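Local coordinates for CRISPR-associated protein,CRISPR-associated endonuclease Cas9 (PDB 6JOO), which is a type II-C Cas9 that uses a guide RNA to recognise target DNA and cleaves its two strands with RuvC-like and HNH nuclease domains, at residues P30-L36 with L634-D638; D642-V646 with P863-S867. All coordinates share one frame; numbering follows the deposited sequence.

Contact 1 of 2, residues P30-L36 with L634-D638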
ATOM      1  N   PRO A  30      22.365 -36.790   8.427  1.00124.80           N
ATOM      2  CA  PRO A  30      22.258 -35.610   9.294  1.00 98.19           C
ATOM      3  C   PRO A  30      23.094 -35.772  10.556  1.00105.73           C
ATOM      4  O   PRO A  30      23.159 -36.854  11.144  1.00 98.13           O
ATOM      5  CB  PRO A  30      20.761 -35.540   9.621  1.00 95.10           C
ATOM      6  CG  PRO A  30      20.091 -36.416   8.598  1.00 92.13           C
ATOM      7  CD  PRO A  30      21.079 -37.489   8.285  1.00120.79           C
ATOM      8  N   ILE A  31      23.731 -34.677  10.973  1.00121.29           N
ATOM      9  CA  ILE A  31      24.633 -34.699  12.120  1.00131.32           C
ATOM     10  C   ILE A  31      24.149 -33.741  13.201  1.00123.58           C
ATOM     11  O   ILE A  31      23.911 -34.145  14.344  1.00130.47           O
ATOM     12  CB  ILE A  31      26.073 -34.351  11.701  1.00145.79           C
ATOM     13  CG1 ILE A  31      26.593 -35.358  10.674  1.00159.71           C
ATOM     14  CG2 ILE A  31      26.985 -34.296  12.919  1.00148.33           C
ATOM     15  CD1 ILE A  31      28.008 -35.081  10.216  1.00169.91           C
ATOM     16  N   LYS A  32      24.018 -32.462  12.854  1.00122.83           N
ATOM     17  CA  LYS A  32      23.629 -31.435  13.810  1.00107.95           C
ATOM     18  C   LYS A  32      22.696 -30.443  13.134  1.00103.54           C
ATOM     19  O   LYS A  32      22.878 -30.112  11.960  1.00107.63           O
ATOM     20  CB  LYS A  32      24.858 -30.703  14.370  1.00109.14           C
ATOM     21  CG  LYS A  32      24.530 -29.619  15.382  1.00103.43           C
ATOM     22  CD  LYS A  32      25.771 -28.855  15.810  1.00103.15           C
ATOM     23  CE  LYS A  32      25.413 -27.745  16.785  1.00101.08           C
ATOM     24  NZ  LYS A  32      26.605 -26.966  17.220  1.00 98.58           N
ATOM     25  N   THR A  33      21.695 -29.974  13.877  1.00108.96           N
ATOM     26  CA  THR A  33      20.789 -28.949  13.376  1.00101.67           C
ATOM     27  C   THR A  33      21.435 -27.579  13.542  1.00 97.33           C
ATOM     28  O   THR A  33      21.745 -27.161  14.664  1.00101.68           O
ATOM     29  CB  THR A  33      19.448 -28.999  14.108  1.00104.87           C
ATOM     30  OG1 THR A  33      19.650 -28.751  15.505  1.00114.93           O
ATOM     31  CG2 THR A  33      18.786 -30.358  13.921  1.00106.39           C
ATOM     32  N   LEU A  34      21.633 -26.876  12.426  1.00114.47           N
ATOM     33  CA  LEU A  34      22.314 -25.587  12.468  1.00102.36           C
ATOM     34  C   LEU A  34      21.348 -24.456  12.808  1.00 90.68           C
ATOM     35  O   LEU A  34      21.637 -23.626  13.677  1.00 98.48           O
ATOM     36  CB  LEU A  34      23.019 -25.326  11.133  1.00 97.67           C
ATOM     37  CG  LEU A  34      24.107 -26.327  10.728  1.00103.57           C
ATOM     38  CD1 LEU A  34      24.739 -25.950   9.392  1.00112.04           C
ATOM     39  CD2 LEU A  34      25.170 -26.439  11.811  1.00105.17           C
ATOM     40  N   SER A  35      20.195 -24.409  12.145  1.00 84.01           N
ATOM     41  CA  SER A  35      19.226 -23.348  12.391  1.00 77.88           C
ATOM     42  C   SER A  35      17.840 -23.832  11.995  1.00 81.67           C
ATOM     43  O   SER A  35      17.636 -24.272  10.861  1.00 93.27           O
ATOM     44  CB  SER A  35      19.594 -22.074  11.612  1.00 70.78           C
ATOM     45  OG  SER A  35      18.662 -21.030  11.848  1.00 80.01           O
ATOM     46  N   LEU A  36      16.899 -23.758  12.934  1.00 79.22           N
ATOM     47  CA  LEU A  36      15.500 -24.086  12.685  1.00 96.03           C
ATOM     48  C   LEU A  36      14.671 -22.856  13.027  1.00 86.43           C
ATOM     49  O   LEU A  36      14.619 -22.443  14.190  1.00 77.27           O
ATOM     50  CB  LEU A  36      15.058 -25.297  13.502  1.00100.75           C
ATOM     51  CG  LEU A  36      15.803 -26.596  13.203  1.00 94.50           C
ATOM     52  CD1 LEU A  36      15.246 -27.735  14.040  1.00 93.33           C
ATOM     53  CD2 LEU A  36      15.726 -26.925  11.721  1.00 99.46           C
ATOM     54  N   LEU A 634      17.103 -35.973  16.029  1.00110.80           N
ATOM     55  CA  LEU A 634      17.625 -34.630  16.262  1.00 95.42           C
ATOM     56  C   LEU A 634      16.505 -33.635  16.551  1.00 94.08           C
ATOM     57  O   LEU A 634      16.642 -32.773  17.428  1.00 92.08           O
ATOM     58  CB  LEU A 634      18.447 -34.182  15.052  1.00 85.92           C
ATOM     59  CG  LEU A 634      19.574 -35.119  14.609  1.00 87.44           C
ATOM     60  CD1 LEU A 634      19.676 -35.177  13.093  1.00 89.41           C
ATOM     61  CD2 LEU A 634      20.895 -34.677  15.215  1.00 96.42           C
ATOM     62  N   LEU A 635      15.390 -33.739  15.824  1.00104.39           N
ATOM     63  CA  LEU A 635      14.298 -32.791  16.012  1.00 98.74           C
ATOM     64  C   LEU A 635      13.559 -33.036  17.320  1.00108.83           C
ATOM     65  O   LEU A 635      13.036 -32.087  17.918  1.00108.47           O
ATOM     66  CB  LEU A 635      13.335 -32.857  14.826  1.00100.13           C
ATOM     67  CG  LEU A 635      13.965 -32.590  13.454  1.00101.12           C
ATOM     68  CD1 LEU A 635      12.906 -32.498  12.358  1.00101.87           C
ATOM     69  CD2 LEU A 635      14.815 -31.329  13.487  1.00 93.32           C
ATOM     70  N   THR A 636      13.511 -34.288  17.783  1.00108.51           N
ATOM     71  CA  THR A 636      12.884 -34.567  19.071  1.00105.04           C
ATOM     72  C   THR A 636      13.629 -33.875  20.203  1.00107.55           C
ATOM     73  O   THR A 636      13.007 -33.287  21.095  1.00111.68           O
ATOM     74  CB  THR A 636      12.812 -36.074  19.320  1.00109.47           C
ATOM     75  OG1 THR A 636      14.125 -36.638  19.237  1.00129.74           O
ATOM     76  CG2 THR A 636      11.905 -36.748  18.300  1.00106.55           C
ATOM     77  N   GLU A 637      14.963 -33.921  20.180  1.00205.62           N
ATOM     78  CA  GLU A 637      15.743 -33.215  21.193  1.00211.95           C
ATOM     79  C   GLU A 637      15.507 -31.714  21.112  1.00199.38           C
ATOM     80  O   GLU A 637      15.272 -31.053  22.129  1.00193.97           O
ATOM     81  CB  GLU A 637      17.229 -33.528  21.032  1.00132.73           C
ATOM     82  CG  GLU A 637      17.575 -35.005  21.064  1.00136.10           C
ATOM     83  CD  GLU A 637      19.074 -35.245  21.119  1.00138.16           C
ATOM     84  OE1 GLU A 637      19.815 -34.295  21.454  1.00137.09           O
ATOM     85  OE2 GLU A 637      19.513 -36.379  20.828  1.00141.02           O
ATOM     86  N   ASP A 638      15.562 -31.160  19.898  1.00120.62           N
ATOM     87  CA  ASP A 638      15.369 -29.725  19.727  1.00117.17           C
ATOM     88  C   ASP A 638      13.954 -29.311  20.104  1.00111.21           C
ATOM     89  O   ASP A 638      13.742 -28.228  20.663  1.00116.05           O
ATOM     90  CB  ASP A 638      15.682 -29.329  18.285  1.00124.02           C
ATOM     91  CG  ASP A 638      17.153 -29.484  17.948  1.00146.73           C
ATOM     92  OD1 ASP A 638      17.998 -29.092  18.782  1.00156.10           O
ATOM     93  OD2 ASP A 638      17.467 -30.001  16.855  1.00156.35           O
TER

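Contact 2 of 2, residues D642-V646 with P863-S867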
ATOM      1  N   ASP A 642      13.353 -27.100  23.123  1.00127.62           N
ATOM      2  CA  ASP A 642      12.739 -25.879  22.601  1.00132.14           C
ATOM      3  C   ASP A 642      13.766 -25.019  21.864  1.00124.29           C
ATOM      4  O   ASP A 642      13.861 -23.807  22.068  1.00121.53           O
ATOM      5  CB  ASP A 642      12.051 -25.084  23.715  1.00132.35           C
ATOM      6  CG  ASP A 642      11.077 -24.055  23.178  1.00136.44           C
ATOM      7  OD1 ASP A 642      10.903 -23.987  21.942  1.00139.39           O
ATOM      8  OD2 ASP A 642      10.483 -23.315  23.989  1.00133.65           O
ATOM      9  N   ARG A 643      14.547 -25.664  20.999  1.00 88.71           N
ATOM     10  CA  ARG A 643      15.512 -24.954  20.172  1.00 89.05           C
ATOM     11  C   ARG A 643      14.940 -24.533  18.825  1.00 78.51           C
ATOM     12  O   ARG A 643      15.636 -23.860  18.058  1.00 78.50           O
ATOM     13  CB  ARG A 643      16.765 -25.810  19.952  1.00113.08           C
ATOM     14  CG  ARG A 643      17.484 -26.197  21.239  1.00131.26           C
ATOM     15  CD  ARG A 643      19.003 -26.231  21.069  1.00143.66           C
ATOM     16  NE  ARG A 643      19.451 -27.198  20.068  1.00153.47           N
ATOM     17  CZ  ARG A 643      20.007 -26.871  18.905  1.00154.54           C
ATOM     18  NH1 ARG A 643      20.191 -25.596  18.588  1.00147.38           N
ATOM     19  NH2 ARG A 643      20.385 -27.820  18.058  1.00158.02           N
ATOM     20  N   VAL A 644      13.704 -24.912  18.520  1.00 98.01           N
ATOM     21  CA  VAL A 644      13.035 -24.451  17.308  1.00 85.02           C
ATOM     22  C   VAL A 644      12.565 -23.023  17.547  1.00 92.06           C
ATOM     23  O   VAL A 644      11.784 -22.761  18.469  1.00111.39           O
ATOM     24  CB  VAL A 644      11.863 -25.370  16.939  1.00 85.83           C
ATOM     25  CG1 VAL A 644      11.291 -24.982  15.588  1.00 92.45           C
ATOM     26  CG2 VAL A 644      12.312 -26.821  16.939  1.00 99.85           C
ATOM     27  N   VAL A 645      13.043 -22.096  16.727  1.00 75.29           N
ATOM     28  CA  VAL A 645      12.828 -20.671  16.940  1.00 80.79           C
ATOM     29  C   VAL A 645      11.642 -20.214  16.099  1.00 82.49           C
ATOM     30  O   VAL A 645      11.642 -20.371  14.873  1.00 83.74           O
ATOM     31  CB  VAL A 645      14.091 -19.862  16.608  1.00 65.57           C
ATOM     32  CG1 VAL A 645      13.769 -18.380  16.528  1.00 76.26           C
ATOM     33  CG2 VAL A 645      15.159 -20.113  17.659  1.00 65.76           C
ATOM     34  N   VAL A 646      10.634 -19.652  16.762  1.00 88.26           N
ATOM     35  CA  VAL A 646       9.521 -18.974  16.109  1.00 73.43           C
ATOM     36  C   VAL A 646       9.728 -17.482  16.315  1.00 72.80           C
ATOM     37  O   VAL A 646       9.737 -17.007  17.458  1.00 69.21           O
ATOM     38  CB  VAL A 646       8.165 -19.422  16.673  1.00 64.65           C
ATOM     39  CG1 VAL A 646       7.032 -18.815  15.864  1.00 64.80           C
ATOM     40  CG2 VAL A 646       8.067 -20.933  16.691  1.00 99.26           C
ATOM     41  N   PRO A 863       0.332 -16.444  23.032  1.00 60.41           N
ATOM     42  CA  PRO A 863       1.408 -17.451  22.976  1.00 66.33           C
ATOM     43  C   PRO A 863       2.196 -17.330  21.679  1.00 75.58           C
ATOM     44  O   PRO A 863       1.626 -17.236  20.590  1.00 64.94           O
ATOM     45  CB  PRO A 863       0.644 -18.777  23.064  1.00 52.69           C
ATOM     46  CG  PRO A 863      -0.633 -18.432  23.751  1.00 49.26           C
ATOM     47  CD  PRO A 863      -0.983 -17.054  23.271  1.00 58.68           C
ATOM     48  N   LEU A 864       3.527 -17.324  21.808  1.00 68.22           N
ATOM     49  CA  LEU A 864       4.381 -17.053  20.652  1.00 56.91           C
ATOM     50  C   LEU A 864       4.307 -18.171  19.618  1.00 60.87           C
ATOM     51  O   LEU A 864       4.261 -17.902  18.411  1.00 65.16           O
ATOM     52  CB  LEU A 864       5.829 -16.841  21.103  1.00 64.83           C
ATOM     53  CG  LEU A 864       6.932 -16.811  20.036  1.00 65.93           C
ATOM     54  CD1 LEU A 864       6.695 -15.698  19.020  1.00 69.04           C
ATOM     55  CD2 LEU A 864       8.310 -16.670  20.675  1.00 62.89           C
ATOM     56  N   GLN A 865       4.289 -19.426  20.065  1.00 62.49           N
ATOM     57  CA  GLN A 865       4.464 -20.577  19.189  1.00 73.03           C
ATOM     58  C   GLN A 865       3.145 -21.180  18.718  1.00 78.08           C
ATOM     59  O   GLN A 865       3.134 -22.323  18.245  1.00 94.20           O
ATOM     60  CB  GLN A 865       5.306 -21.646  19.893  1.00 82.57           C
ATOM     61  CG  GLN A 865       6.700 -21.186  20.306  1.00 82.62           C
ATOM     62  CD  GLN A 865       7.376 -22.150  21.268  1.00 91.89           C
ATOM     63  OE1 GLN A 865       6.720 -22.973  21.907  1.00105.53           O
ATOM     64  NE2 GLN A 865       8.697 -22.049  21.376  1.00 94.79           N
HETATM   65  N   MSE A 866       2.038 -20.451  18.823  1.00 66.20           N
HETATM   66  CA  MSE A 866       0.745 -21.034  18.464  1.00 75.47           C
HETATM   67  C   MSE A 866      -0.041 -20.209  17.450  1.00 79.44           C
HETATM   68  O   MSE A 866       0.121 -18.994  17.356  1.00 82.02           O
HETATM   69  CB  MSE A 866      -0.100 -21.248  19.717  1.00 96.43           C
HETATM   70  CG  MSE A 866       0.555 -22.175  20.706  1.00117.54           C
HETATM   71 SE   MSE A 866      -0.345 -22.231  22.411  1.00121.02          SE
HETATM   72  CE  MSE A 866       1.176 -22.808  23.490  1.00122.87           C
ATOM     73  N   SER A 867      -0.893 -20.894  16.694  1.00 71.30           N
ATOM     74  CA  SER A 867      -1.713 -20.286  15.663  1.00 77.23           C
ATOM     75  C   SER A 867      -3.180 -20.597  15.932  1.00 86.23           C
ATOM     76  O   SER A 867      -3.517 -21.580  16.594  1.00 85.62           O
ATOM     77  CB  SER A 867      -1.307 -20.791  14.274  1.00 77.49           C
ATOM     78  OG  SER A 867      -1.984 -20.080  13.253  1.00101.22           O
TER

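Contact 1 of 2, residues P30-L36 with L634-D638
Strand segment 30-36 meets helix segment 634-638 mainly through Thr33 and Leu634, whose CA atoms are 7.1 Å apart. The two axes come within 9.3 Å and run 41° apart. The strand carries a classic beta bulge, where Leu34 and Ser35 both face Ala21.

Thr33 OG1 donates a hydrogen bond to Asp638 OD2 at 2.9 Å. It reaches the oxygen from above the carboxylate plane, 37° out of it. The other oxygen of Asp638 forms a salt bridge with Arg643, so the carboxylate is held through both oxygens. With chi1 at 61°, Thr33 holds OG1 between its own N and C, and CG2 faces the helix, 4.0 Å from Leu634 CB. Leu634 splits its methyls: CD1 packs on Pro30 CB at 3.7 Å, while CD2 rests against the Ile31 carbonyl. Leu36 and Leu635 cross at about a right angle, with CD1 of Leu36 3.7 Å from CD2 of Leu635.

In this engineered fusion the contact joins the N-terminal part to the C-terminal Cas9 part. Helix 615-641 packs on strand 30-40 of the RuvC-like domain's mixed sheet. That strand lies between strands 16-24 and 645-647, and helix 569-577 touches both Leu36 and Leu635.

Contact 2 of 2, residues D642-V646 with P863-S867
Gln865 reaches across to Val646 and Asp642. The CA atoms of Gln865 and Val646 are 6.1 Å apart. At the root of the Gln865 side chain, CB lies near Val646 CG2. CG packs closer on the same methyl, at 3.9 Å, and the two side chains cross at a slant. The chain is extended beyond CG (chi2 167°), which carries the amide past the valine to the carboxylate of Asp642. CD comes 4.0 Å from Asp642 OD1. At the tip, NE2 donates to Asp642 OD1 at 3.0 Å, with a bent N-H...O angle of 139°. OD1 accepts through its syn lone pair, the one facing OD2, and lies tilted out of the amide plane. A second bond, from NE2 to Asp642 OD2 at 3.4 Å, is weak. The carboxylate and amide planes are 72° apart, so the groups do not meet flat.

Asp642 has positive phi and is the C-prime residue of a Schellman motif. The motif ends helix 615-641: Arg643 N bonds to Asp638 O, and Asp642 N to Leu639 O. On the other side, Pro863 to Met866 form a type I beta turn. The contact therefore joins a helix end and the start of a strand in the RuvC-like domain to a turn in the C-terminal domain. Both segments lie in the C-terminal Cas9 part of the fusion.

Leu864, also in the turn, sets its branched end against the Val646 carbonyl, with CD2 3.5 Å from Val646 O. In return, Val646 CG1 lies 3.9 Å from Leu864 O. The two side chains also pack loosely, Val646 CB 4.4 Å from Leu864 CG, and both residues are buried. Arg847, on strand 847-855, touches Leu864 and Gln865 and makes a long, weak ion pair with Asp642 OD2.

How the contacts relate
The two contacts follow one another along the chain, and their centres are 15 Å apart. Helix 615-641 of contact 1 is followed, after a short turn, by strand 645-647 of contact 2. Arg643 ties the two together: its NE forms a salt bridge with Asp638 OD1 at 2.7 Å. The sheet makes a second link, with a probable hydrogen bond of 3.0 Å from Val645 N to Leu36 O. Leu36 CD1 also packs on Val644 CG2. Contact 1 lies within the RuvC-like domain, and contact 2 leads from its edge strand to the C-terminal domain. Their nearest atoms are about 11 Å and 10 Å from the bound nucleic acid.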